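Local coordinates for protein putative dehydratase (Salmonella enterica subsp. enterica serovar Enteritidis, PDB 3TW9) that catalyses, with low activity and with magnesium as cofactor, the dehydration of D-gluconate to 2-dehydro-3-deoxy-D-gluconate, as a member of the mandelate racemase/muconate lactonizing enzyme family, at residues Y59-A64 and S356-C361; G140-D145 and L366-P371; Q174-Q179 and F241-I246. All coordinates share one frame; numbering follows the deposited sequence.

Contacts 1 and 2 sit on successive parts of helix 357-369, the first at its N-terminal turn and the second where it ends; contact 3 joins two parallel strands of the barrel sheet, and its centre lies about 28 Å from that of contact 1, across the middle of the chain. Contact 1 is wholly buried: an edge strand of the N-terminal domain meets the helix through a cysteine sulfur, a capped helix start and small apolar groups. Contact 2 is partly buried and more polar, with backbone carbonyls at and just beyond the helix end gripped by an arginine and by a peptide N-H. Contact 3, also partly buried, is held by a regular ladder of backbone bonds.

Contact 1: Y59-A64 and S356-C361; sequences YGLGCA and SPVGVC
Cys63, the last residue of strand 59-63, comes closest to Gly359 in the first turn of helix 357-369, their CA atoms 5.0 Å apart. The strand runs almost at a right angle to the helix, at 92° between the two short axes, which approach to 6.8 Å. Its Cys63 end lies against the opening turn. The hydrogen bond across the contact uses the sulfur: SG of Cys63 accepts from the backbone N of Ser356 at 3.4 Å, with an N-H...S angle of 157°. With chi1 at -166° the thiol swings opposite the strand's own N, which brings SG in front of that amide and to 3.1 Å from OG of Ser356. The same OG caps the helix: it accepts from Gly359 N at 3.2 Å in a nearly straight bond and, weakly, from Val358 N. CB of Cys63 presses on Gly359 N at 3.5 Å, close against the backbone where the helix carries no side chain. Val358 covers the preceding residues of the strand. Its CG1 methyl lies 3.6 Å from Leu61 O and also meets Gly62 CA, while its CG2 branch is turned to Leu61 CB. Around this core, strand 46-53 pairs with 59-63 and also touches Ser356, and Asp125 accepts from Leu61 N. The contact thus joins the N-terminal capping domain to the barrel domain of the enolase superfamily fold; the helix start follows closely on Asp354, assigned to substrate binding, and Pro352, which probably bears on activity and specificity. Chemically, the serine oxygen occupies amides that the helix start leaves without carbonyl partners, and the cysteine sulfur satisfies the N-H of the capping residue itself; the positive helix start would probably favour electron-rich groups such as this hydroxyl oxygen and sulfur near it.

Contact 2: G140-D145 and L366-P371; sequences GGKCRD and LDLSSP
Arg144 and Cys143 grip the carbonyl groups at and just beyond the C-terminal end of helix 357-369. The backbone N of Cys143 donates to Leu368 O at 2.7 Å, with an N-H...O angle of 144°. Arg144 reaches further along the chain: NH1 bonds to Ser370 O at 2.8 Å, only 13° out of the guanidinium plane, while NH2 adds weak bonds to Ser370 O and Pro371 O. Both of these oxygens lie at the guanidinium edge; Asp367 O stands obliquely, 2.7 Å from NH1. A bend at chi3 (48°) turns the arginine's head back toward these oxygens. The cationic head would be electrostatically suited to the negative end of the helix dipole. Leu368 divides its methyls between two neighbours: CD1 packs on Arg144 CG at 3.9 Å, with the two chains running past each other in opposite directions, and CD2 lies along the aliphatic part of Lys142, which extends beside it. Cys143 SG rests loosely near Ser369 O and Pro371 CD. A water lies within bonding distance of Gly141 O and, at 2.6 Å, of Ser369 O, linking the two backbones. The loop begins at Gly140, whose positive phi belongs to a Schellman motif ending helix 135-138. Tyr136 of that short helix packs on both Lys142 and Leu368, and Ile147 of strand 147-152 supports Leu368 and Asp367. Arg92 of the second subunit donates to Lys142 O, and Glu94 of that subunit packs on Cys143 and Pro371. Helix 330-342 flanks Ser370 and Pro371, so the contact lies among helix 135-138, helix 330-342, strand 147-152 and the second subunit.

Contact 3: Q174-Q179 and F241-I246; sequences QYVRCQ and FGIEFI
Val176 and Phe245 stand side by side on one face of two parallel strands, and the CG2 methyl of Val176 butts against the ring edge at CD1, 3.7 Å away. The same methyl also fills the notch beside Ile243 CG1, so one bump is shared by two neighbours. Cys178 comes at the Phe245 ring obliquely: its SG is 4.1 Å from the ring centroid and 33° off the normal, a sulfur-aromatic contact closest at CD1. On the other face Tyr175 lies alongside Glu244, its CD1 resting 3.5 Å from Glu244 CB. Chi1 of -62° lays CG of Glu244 alongside the ring, and the bend at chi2 turns the carboxylate until its plane stands 32° from the ring. Farther on, the Arg177 side chain crosses that of Ile246 at about a right angle, CG to CG2 4.1 Å, before leading away to its salt bridge with Asp154. Between the two faces runs a regular parallel ladder: Glu244 N donates to Gln174 O, Val176 N to Glu244 O at 2.8 Å, Ile246 N to Val176 O, and Cys178 N to Ile246 O. At its start a water donates to both Gln174 O and Gly242 O, bridging the strands' approaches. Gln179, just past the ladder, bonds through OE1 to the N of magnesium ligand Asp248. Strands 175-177 and 244-248 are adjacent parallel strands of the modified TIM barrel of the enolase superfamily, flanked by 147-152 and 272-274. Helices 158-171 and 221-239 cover the Val176, Cys178 and Phe245 face, while Tyr150 of strand 147-152 and Phe271 pack against Tyr175 and Ile246 on the other.

Contact 1: Y59-A64 and S356-C361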
# COMPACT_ATOMS: atom_id res chain seq x y z
N TYR C 59 13.17 5.56 -22.62
CA TYR C 59 13.64 4.31 -22.05
C TYR C 59 13.63 4.46 -20.54
O TYR C 59 13.53 5.57 -20.04
CB TYR C 59 15.06 3.96 -22.50
CG TYR C 59 16.08 5.05 -22.26
CD1 TYR C 59 16.69 5.24 -21.01
CD2 TYR C 59 16.48 5.88 -23.32
CE1 TYR C 59 17.64 6.24 -20.81
CE2 TYR C 59 17.42 6.88 -23.13
CZ TYR C 59 18.00 7.05 -21.89
OH TYR C 59 18.93 8.04 -21.74
N GLY C 60 13.77 3.34 -19.84
CA GLY C 60 13.71 3.33 -18.39
C GLY C 60 14.89 2.52 -17.87
O GLY C 60 15.36 1.59 -18.55
N LEU C 61 15.36 2.88 -16.68
CA LEU C 61 16.46 2.19 -16.03
C LEU C 61 16.01 1.63 -14.69
O LEU C 61 15.27 2.30 -13.95
CB LEU C 61 17.67 3.08 -15.80
CG LEU C 61 18.24 3.73 -17.05
CD1 LEU C 61 19.32 4.69 -16.61
CD2 LEU C 61 18.77 2.64 -17.99
N GLY C 62 16.52 0.44 -14.37
CA GLY C 62 16.20 -0.21 -13.11
C GLY C 62 17.41 -0.90 -12.52
O GLY C 62 18.32 -1.29 -13.24
N CYS C 63 17.44 -1.03 -11.20
CA CYS C 63 18.52 -1.72 -10.55
C CYS C 63 18.19 -3.19 -10.38
O CYS C 63 17.10 -3.54 -9.89
CB CYS C 63 18.85 -1.10 -9.18
SG CYS C 63 20.42 -1.64 -8.47
N ALA C 64 19.18 -4.03 -10.72
CA ALA C 64 19.13 -5.48 -10.49
C ALA C 64 20.33 -5.98 -9.72
O ALA C 64 20.76 -7.13 -9.91
CB ALA C 64 19.00 -6.23 -11.87
N SER C 356 23.21 -0.01 -7.32
CA SER C 356 23.56 0.96 -8.36
C SER C 356 23.03 2.34 -7.97
O SER C 356 22.12 2.46 -7.14
CB SER C 356 23.04 0.52 -9.73
OG SER C 356 21.65 0.80 -9.89
N PRO C 357 23.60 3.41 -8.56
CA PRO C 357 22.97 4.70 -8.34
C PRO C 357 21.47 4.75 -8.72
O PRO C 357 20.72 5.57 -8.16
CB PRO C 357 23.81 5.64 -9.21
CG PRO C 357 25.21 5.02 -9.07
CD PRO C 357 24.91 3.54 -9.25
N VAL C 358 21.05 3.89 -9.65
CA VAL C 358 19.64 3.78 -10.00
C VAL C 358 18.84 3.25 -8.77
O VAL C 358 17.83 3.82 -8.41
CB VAL C 358 19.41 2.84 -11.21
CG1 VAL C 358 17.92 2.70 -11.55
CG2 VAL C 358 20.19 3.33 -12.46
N GLY C 359 19.32 2.18 -8.15
CA GLY C 359 18.75 1.70 -6.87
C GLY C 359 18.81 2.76 -5.75
O GLY C 359 17.90 2.86 -4.93
N VAL C 360 19.89 3.53 -5.71
CA VAL C 360 20.02 4.63 -4.71
C VAL C 360 18.86 5.62 -4.89
O VAL C 360 18.17 5.98 -3.93
CB VAL C 360 21.42 5.31 -4.79
CG1 VAL C 360 21.46 6.60 -3.94
CG2 VAL C 360 22.47 4.33 -4.29
N CYS C 361 18.62 6.01 -6.13
CA CYS C 361 17.50 6.90 -6.45
C CYS C 361 16.14 6.26 -6.18
O CYS C 361 15.27 6.91 -5.65
CB CYS C 361 17.56 7.40 -7.89
SG CYS C 361 18.98 8.51 -8.20

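Contact 2: G140-D145 and L366-P371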
# COMPACT_ATOMS: atom_id res chain seq x y z
N GLY C 140 2.56 10.06 -4.73
CA GLY C 140 1.83 10.89 -3.77
C GLY C 140 2.46 12.25 -3.44
O GLY C 140 1.90 13.02 -2.65
N GLY C 141 3.61 12.54 -4.04
CA GLY C 141 4.34 13.78 -3.77
C GLY C 141 5.22 13.79 -2.51
O GLY C 141 5.24 12.82 -1.74
N LYS C 142 5.94 14.89 -2.32
CA LYS C 142 6.90 15.04 -1.22
C LYS C 142 6.24 15.00 0.15
O LYS C 142 5.24 15.69 0.38
CB LYS C 142 7.68 16.35 -1.39
CG LYS C 142 8.80 16.23 -2.36
CD LYS C 142 9.67 17.47 -2.35
CE LYS C 142 10.66 17.45 -3.52
NZ LYS C 142 10.98 18.84 -3.96
N CYS C 143 6.80 14.20 1.07
CA CYS C 143 6.31 14.14 2.44
C CYS C 143 7.28 14.80 3.43
O CYS C 143 7.02 14.86 4.64
CB CYS C 143 6.08 12.68 2.87
SG CYS C 143 4.68 11.98 2.02
N ARG C 144 8.40 15.28 2.91
CA ARG C 144 9.40 15.93 3.75
C ARG C 144 10.23 16.82 2.81
O ARG C 144 10.12 16.70 1.59
CB ARG C 144 10.28 14.88 4.46
CG ARG C 144 10.86 13.80 3.51
CD ARG C 144 11.44 12.60 4.30
NE ARG C 144 10.49 12.16 5.33
CZ ARG C 144 9.40 11.44 5.08
NH1 ARG C 144 9.13 10.99 3.86
NH2 ARG C 144 8.59 11.12 6.08
N ASP C 145 11.06 17.69 3.38
CA ASP C 145 11.83 18.67 2.60
C ASP C 145 13.26 18.20 2.24
O ASP C 145 13.97 18.88 1.50
CB ASP C 145 11.89 19.98 3.37
CG ASP C 145 10.51 20.54 3.68
OD1 ASP C 145 9.82 20.88 2.71
OD2 ASP C 145 10.12 20.66 4.87
N LEU C 366 11.03 6.39 -3.04
CA LEU C 366 10.20 5.79 -2.00
C LEU C 366 10.26 6.63 -0.72
O LEU C 366 9.21 6.98 -0.16
CB LEU C 366 10.66 4.35 -1.74
CG LEU C 366 10.37 3.36 -2.87
CD1 LEU C 366 11.21 2.14 -2.68
CD2 LEU C 366 8.89 2.97 -2.96
N ASP C 367 11.46 6.98 -0.27
CA ASP C 367 11.67 7.71 0.98
C ASP C 367 10.87 9.02 0.98
O ASP C 367 10.24 9.36 1.97
CB ASP C 367 13.14 8.10 1.11
CG ASP C 367 14.03 6.95 1.45
OD1 ASP C 367 13.55 5.93 2.03
OD2 ASP C 367 15.24 7.08 1.17
N LEU C 368 10.93 9.77 -0.12
CA LEU C 368 10.28 11.09 -0.20
C LEU C 368 8.76 10.99 -0.18
O LEU C 368 8.07 11.92 0.28
CB LEU C 368 10.77 11.86 -1.44
CG LEU C 368 11.04 13.36 -1.42
CD1 LEU C 368 11.87 13.84 -0.21
CD2 LEU C 368 11.71 13.77 -2.73
N SER C 369 8.22 9.86 -0.64
CA SER C 369 6.78 9.69 -0.74
C SER C 369 6.12 8.86 0.37
O SER C 369 4.93 8.62 0.31
CB SER C 369 6.40 9.10 -2.11
OG SER C 369 7.08 7.88 -2.31
N SER C 370 6.90 8.39 1.36
CA SER C 370 6.34 7.59 2.46
C SER C 370 6.18 8.47 3.69
O SER C 370 7.16 9.06 4.15
CB SER C 370 7.24 6.38 2.82
OG SER C 370 7.34 5.46 1.72
N PRO C 371 4.96 8.53 4.27
CA PRO C 371 4.82 9.22 5.56
C PRO C 371 5.65 8.57 6.65
O PRO C 371 6.18 9.25 7.52
CB PRO C 371 3.32 9.07 5.88
CG PRO C 371 2.69 8.79 4.62
CD PRO C 371 3.67 8.08 3.74
O HOH W 1 3.56 10.40 -1.00

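Contact 3: Q174-Q179 and F241-I246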
# COMPACT_ATOMS: atom_id res chain seq x y z
N GLN C 174 23.79 13.49 11.19
CA GLN C 174 23.11 13.57 12.48
C GLN C 174 22.75 12.17 12.99
O GLN C 174 22.15 12.03 14.05
CB GLN C 174 21.87 14.45 12.35
CG GLN C 174 22.26 15.88 12.01
CD GLN C 174 21.11 16.84 12.15
OE1 GLN C 174 20.99 17.50 13.18
NE2 GLN C 174 20.24 16.89 11.16
N TYR C 175 23.17 11.17 12.21
CA TYR C 175 22.90 9.76 12.50
C TYR C 175 24.11 8.99 11.98
O TYR C 175 24.51 9.18 10.84
CB TYR C 175 21.68 9.25 11.73
CG TYR C 175 20.37 10.00 11.85
CD1 TYR C 175 19.29 9.45 12.57
CD2 TYR C 175 20.17 11.20 11.17
CE1 TYR C 175 18.07 10.15 12.66
CE2 TYR C 175 18.99 11.89 11.24
CZ TYR C 175 17.94 11.36 11.98
OH TYR C 175 16.78 12.09 12.00
N VAL C 176 24.68 8.10 12.79
CA VAL C 176 25.87 7.32 12.37
C VAL C 176 25.80 5.88 12.82
O VAL C 176 25.36 5.62 13.92
CB VAL C 176 27.22 7.88 12.95
CG1 VAL C 176 27.66 9.13 12.18
CG2 VAL C 176 27.09 8.20 14.43
N ARG C 177 26.27 4.97 11.97
CA ARG C 177 26.46 3.59 12.39
C ARG C 177 27.79 3.46 13.09
O ARG C 177 28.80 3.92 12.55
CB ARG C 177 26.48 2.67 11.19
CG ARG C 177 26.52 1.18 11.60
CD ARG C 177 26.51 0.28 10.39
NE ARG C 177 27.87 0.01 9.94
CZ ARG C 177 28.21 -1.03 9.17
NH1 ARG C 177 27.27 -1.88 8.77
NH2 ARG C 177 29.48 -1.20 8.82
N CYS C 178 27.78 2.83 14.26
CA CYS C 178 28.97 2.66 15.11
C CYS C 178 29.19 1.19 15.37
O CYS C 178 28.32 0.51 15.92
CB CYS C 178 28.79 3.36 16.45
SG CYS C 178 28.29 5.08 16.29
N GLN C 179 30.36 0.71 14.96
CA GLN C 179 30.77 -0.68 15.16
C GLN C 179 32.11 -0.74 15.90
O GLN C 179 32.82 0.28 16.01
CB GLN C 179 30.87 -1.43 13.82
CG GLN C 179 29.62 -1.34 12.87
CD GLN C 179 28.37 -2.05 13.38
OE1 GLN C 179 27.29 -1.48 13.38
NE2 GLN C 179 28.51 -3.30 13.82
N PHE C 241 24.22 12.62 23.88
CA PHE C 241 23.03 11.88 23.44
C PHE C 241 22.29 12.54 22.29
O PHE C 241 21.29 12.00 21.83
CB PHE C 241 22.08 11.65 24.62
CG PHE C 241 22.47 10.50 25.50
CD1 PHE C 241 21.88 9.25 25.32
CD2 PHE C 241 23.40 10.66 26.51
CE1 PHE C 241 22.25 8.18 26.14
CE2 PHE C 241 23.77 9.60 27.33
CZ PHE C 241 23.20 8.36 27.14
N GLY C 242 22.77 13.68 21.82
CA GLY C 242 22.17 14.37 20.68
C GLY C 242 22.36 13.61 19.38
O GLY C 242 21.43 13.51 18.58
N ILE C 243 23.57 13.07 19.18
CA ILE C 243 23.90 12.26 18.00
C ILE C 243 23.11 10.94 18.03
O ILE C 243 23.00 10.31 19.06
CB ILE C 243 25.44 12.01 17.89
CG1 ILE C 243 25.81 11.20 16.63
CG2 ILE C 243 26.01 11.37 19.16
CD1 ILE C 243 25.50 11.93 15.33
N GLU C 244 22.54 10.56 16.89
CA GLU C 244 21.85 9.28 16.77
C GLU C 244 22.82 8.17 16.37
O GLU C 244 23.61 8.32 15.42
CB GLU C 244 20.69 9.37 15.78
CG GLU C 244 19.57 10.35 16.13
CD GLU C 244 18.70 9.93 17.32
OE1 GLU C 244 18.70 8.75 17.72
OE2 GLU C 244 18.01 10.80 17.88
N PHE C 245 22.76 7.05 17.10
CA PHE C 245 23.62 5.89 16.89
C PHE C 245 22.84 4.69 16.38
O PHE C 245 21.76 4.40 16.88
CB PHE C 245 24.27 5.45 18.21
CG PHE C 245 25.34 6.36 18.73
CD1 PHE C 245 26.01 7.25 17.88
CD2 PHE C 245 25.72 6.28 20.07
CE1 PHE C 245 27.01 8.07 18.37
CE2 PHE C 245 26.73 7.12 20.57
CZ PHE C 245 27.38 8.01 19.70
N ILE C 246 23.40 4.05 15.37
CA ILE C 246 22.93 2.76 14.88
C ILE C 246 24.01 1.70 15.10
O ILE C 246 25.19 1.96 14.93
CB ILE C 246 22.55 2.87 13.39
CG1 ILE C 246 21.18 3.54 13.31
CG2 ILE C 246 22.59 1.49 12.64
CD1 ILE C 246 20.90 4.12 12.04
O HOH W 2 21.16 13.78 15.98